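Local coordinates for protein glucokinase (Thermus thermophilus, PDB 3VOV) that phosphorylates glucose and probably other hexoses, as a zinc-binding sugar kinase of the ROK family within the actin-like ATPase superfamily, at residues V4-L8 with L43-A47; I13-V17 with A46-E51. All coordinates share one frame; numbering follows the deposited sequence.

Overall arrangement
From the N terminus the chain runs through strand 3-8, turns back as the antiparallel strand 12-18, adds strand 27-30 at the sheet edge and then enters helix 36-54, which returns across the same sheet. Interaction 1 closes the longer loop, from 4-8 to 43-47, and interaction 2 the shorter one, from 13-17 to 46-51. Along the chain 13-17 follows 4-8, and 46-51 starts within 43-47 and runs past it; the loops therefore cross instead of nesting. Their centres are only 5 Å apart. G5 N, 2.7 Å from G16 O in a probable hydrogen bond, and L6 CD2, packed on A15 CB, join the strands to each other; the shared A46 and A47 join both to the helix.

Interaction 1 of 2, residues V4-L8 with L43-A47; sequences VGLDL and LAEAA
The N-terminal beta-sheet of the actin-like ATPase fold meets its covering helix 36-54 where V4, L6 and L8 of strand 4-8 pack against L43, A46 and A47. Strand and helix axes approach to 9.3 Å and their directions diverge by 140°, nearer antiparallel than parallel. No hydrogen bond links the segments; the evidence is of apolar packing alone, with all six touching residues buried. L6 sits at the middle of it. With chi1 at -66° its CG lies beside the backbone N, and from there both methyls end at L43 O, CD2 at 3.8 Å and CD1 at 4.0 Å; CD2 also reaches A47 N. That carbonyl oxygen already accepts the helical bond from A47 N at 2.9 Å, so the methyls rest beside a satisfied acceptor. At the far end of the strand L43 CD2 comes only loosely to L8 CB, at 4.4 Å. Outside the pair, L63 of the adjacent strand 61-65 touches L6, L8 and L43, and L94 of helix 90-98 also packs on L6. At the other end V4 CG1, anti to the backbone N (chi1 171°), meets A47 CB at 4.1 Å.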
# COMPACT_ATOMS: atom_id res chain seq x y z
N VAL B 4 3.29 31.13 -35.37
CA VAL B 4 2.34 30.12 -35.81
C VAL B 4 2.41 28.96 -34.81
O VAL B 4 3.50 28.56 -34.45
CB VAL B 4 2.70 29.57 -37.19
CG1 VAL B 4 1.84 28.37 -37.55
CG2 VAL B 4 2.57 30.72 -38.27
N GLY B 5 1.25 28.50 -34.31
CA GLY B 5 1.21 27.29 -33.52
C GLY B 5 0.80 26.12 -34.39
O GLY B 5 0.00 26.29 -35.31
N LEU B 6 1.33 24.94 -34.09
CA LEU B 6 0.90 23.70 -34.73
C LEU B 6 0.68 22.66 -33.64
O LEU B 6 1.49 22.56 -32.70
CB LEU B 6 1.99 23.17 -35.70
CG LEU B 6 2.31 23.99 -36.94
CD1 LEU B 6 3.64 23.58 -37.64
CD2 LEU B 6 1.11 23.80 -37.90
N ASP B 7 -0.39 21.87 -33.75
CA ASP B 7 -0.63 20.80 -32.76
C ASP B 7 -0.77 19.52 -33.58
O ASP B 7 -1.72 19.39 -34.37
CB ASP B 7 -1.90 21.09 -31.90
CG ASP B 7 -2.05 20.10 -30.71
OD1 ASP B 7 -1.04 19.51 -30.25
OD2 ASP B 7 -3.18 19.90 -30.22
N LEU B 8 0.19 18.60 -33.44
CA LEU B 8 0.20 17.41 -34.27
C LEU B 8 -0.48 16.30 -33.49
O LEU B 8 0.06 15.86 -32.50
CB LEU B 8 1.64 16.99 -34.59
CG LEU B 8 1.82 15.59 -35.22
CD1 LEU B 8 1.10 15.45 -36.65
CD2 LEU B 8 3.32 15.21 -35.32
N LEU B 43 2.29 19.57 -42.13
CA LEU B 43 2.55 20.60 -41.12
C LEU B 43 2.93 21.94 -41.75
O LEU B 43 2.37 22.99 -41.37
CB LEU B 43 3.65 20.11 -40.14
CG LEU B 43 3.21 19.01 -39.11
CD1 LEU B 43 4.44 18.40 -38.37
CD2 LEU B 43 2.17 19.52 -38.11
N ALA B 44 3.86 21.92 -42.70
CA ALA B 44 4.29 23.15 -43.38
C ALA B 44 3.13 23.82 -44.14
O ALA B 44 2.96 25.03 -44.10
CB ALA B 44 5.46 22.84 -44.33
N GLU B 45 2.34 23.00 -44.85
CA GLU B 45 1.20 23.48 -45.60
C GLU B 45 0.16 24.08 -44.67
O GLU B 45 -0.42 25.11 -44.98
CB GLU B 45 0.58 22.34 -46.42
CG GLU B 45 1.40 22.04 -47.68
CD GLU B 45 1.04 20.69 -48.34
OE1 GLU B 45 0.03 20.02 -47.94
OE2 GLU B 45 1.79 20.31 -49.28
N ALA B 46 -0.07 23.43 -43.53
CA ALA B 46 -1.08 23.92 -42.57
C ALA B 46 -0.62 25.23 -42.01
O ALA B 46 -1.43 26.17 -41.88
CB ALA B 46 -1.38 22.89 -41.43
N ALA B 47 0.69 25.32 -41.71
CA ALA B 47 1.29 26.59 -41.30
C ALA B 47 1.02 27.70 -42.33
O ALA B 47 0.50 28.77 -41.97
CB ALA B 47 2.80 26.42 -41.04

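Interaction 2 of 2, residues I13-V17 with A46-E51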
# COMPACT_ATOMS: atom_id res chain seq x y z
N ILE B 13 -4.12 17.55 -37.65
CA ILE B 13 -3.17 18.63 -37.40
C ILE B 13 -3.97 19.93 -37.28
O ILE B 13 -4.80 20.23 -38.14
CB ILE B 13 -2.21 18.79 -38.61
CG1 ILE B 13 -1.30 17.55 -38.70
CG2 ILE B 13 -1.48 20.15 -38.55
CD1 ILE B 13 -0.53 17.41 -39.97
N ALA B 14 -3.72 20.69 -36.20
CA ALA B 14 -4.24 22.04 -36.05
C ALA B 14 -3.14 23.09 -36.22
O ALA B 14 -1.98 22.89 -35.78
CB ALA B 14 -4.94 22.20 -34.70
N ALA B 15 -3.49 24.21 -36.85
CA ALA B 15 -2.55 25.28 -37.05
C ALA B 15 -3.21 26.65 -36.82
O ALA B 15 -4.41 26.80 -37.08
CB ALA B 15 -1.95 25.20 -38.50
N GLY B 16 -2.47 27.63 -36.34
CA GLY B 16 -3.02 28.98 -36.31
C GLY B 16 -1.96 29.98 -36.03
O GLY B 16 -1.00 29.66 -35.32
N VAL B 17 -2.10 31.17 -36.62
CA VAL B 17 -1.31 32.34 -36.26
C VAL B 17 -1.80 32.81 -34.90
O VAL B 17 -2.98 32.64 -34.59
CB VAL B 17 -1.41 33.49 -37.33
CG1 VAL B 17 -0.65 34.73 -36.90
CG2 VAL B 17 -0.86 33.00 -38.70
N ALA B 46 -0.07 23.43 -43.53
CA ALA B 46 -1.08 23.92 -42.57
C ALA B 46 -0.62 25.23 -42.01
O ALA B 46 -1.43 26.17 -41.88
CB ALA B 46 -1.38 22.89 -41.43
N ALA B 47 0.69 25.32 -41.71
CA ALA B 47 1.29 26.59 -41.30
C ALA B 47 1.02 27.70 -42.33
O ALA B 47 0.50 28.77 -41.97
CB ALA B 47 2.80 26.42 -41.04
N GLU B 48 1.34 27.42 -43.61
CA GLU B 48 1.17 28.43 -44.68
C GLU B 48 -0.28 28.86 -44.81
O GLU B 48 -0.58 30.07 -44.91
CB GLU B 48 1.71 27.92 -46.03
CG GLU B 48 2.74 28.90 -46.64
CD GLU B 48 2.27 29.71 -47.88
OE1 GLU B 48 1.14 30.27 -47.91
OE2 GLU B 48 3.08 29.79 -48.85
N ARG B 49 -1.18 27.88 -44.80
CA ARG B 49 -2.60 28.17 -44.84
C ARG B 49 -3.07 29.07 -43.70
O ARG B 49 -3.83 30.04 -43.92
CB ARG B 49 -3.43 26.88 -44.94
CG ARG B 49 -4.90 27.18 -45.13
CD ARG B 49 -5.70 25.93 -45.42
NE ARG B 49 -7.07 26.14 -44.95
CZ ARG B 49 -7.98 25.19 -44.79
NH1 ARG B 49 -7.70 23.91 -45.06
NH2 ARG B 49 -9.18 25.53 -44.33
N ALA B 50 -2.62 28.78 -42.48
CA ALA B 50 -2.98 29.61 -41.32
C ALA B 50 -2.48 31.04 -41.52
O ALA B 50 -3.13 32.02 -41.12
CB ALA B 50 -2.34 29.00 -40.03
N GLU B 51 -1.31 31.16 -42.12
CA GLU B 51 -0.72 32.45 -42.35
C GLU B 51 -1.47 33.21 -43.45
O GLU B 51 -1.65 34.41 -43.36
CB GLU B 51 0.74 32.28 -42.68
CG GLU B 51 1.60 32.09 -41.42
CD GLU B 51 3.06 31.94 -41.75
OE1 GLU B 51 3.38 31.28 -42.76
OE2 GLU B 51 3.91 32.48 -41.01
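A15 and A50 meet methyl to methyl, with A15 CB 4.1 Å from A50 CB, and the same A15 methyl stands closer still to the preceding helical turn, 3.8 Å from A46 CB. It also approaches A46 O, the acceptor of the helical bond from A50 N. At G16 the strand presents only backbone: A50 CB comes down to 3.8 Å from G16 CA, on the side opposite to that where a side chain would project. Small residues on both partners are consistent with the close approach of the axes, 6.9 Å at a 38° angle between directions, and with the 5.0 Å between the CA atoms of G16 and A50.

Larger side chains flank this alanine-glycine centre. I13 sets CG2 anti to its backbone N, and that methyl lies 4.0 Å from A46 CB. Toward the other end, V17 CG2 is beside A50 O at 3.5 Å and also touches the helix at E51, where V17 CG2 lies 3.8 Å from E51 CG.

This is the seat of helix 36-54 on the N-terminal sheet of the actin-like ATPase fold, with strand 12-18 lying between strands 3-8 and 27-30. Backbone bonds between A15 and V27 and between A14 and D7 fix it between these neighbours, while I13 packs on L8 of strand 3-8. At the V17 end, S25 OG is hydrogen-bonded to both V17 N and A50 O, a polar bridge between strand and helix. The E51 chain runs extended beyond CG to a carboxylate whose OE2 accepts a hydrogen bond from G58 N and forms a salt bridge with R100 NH1.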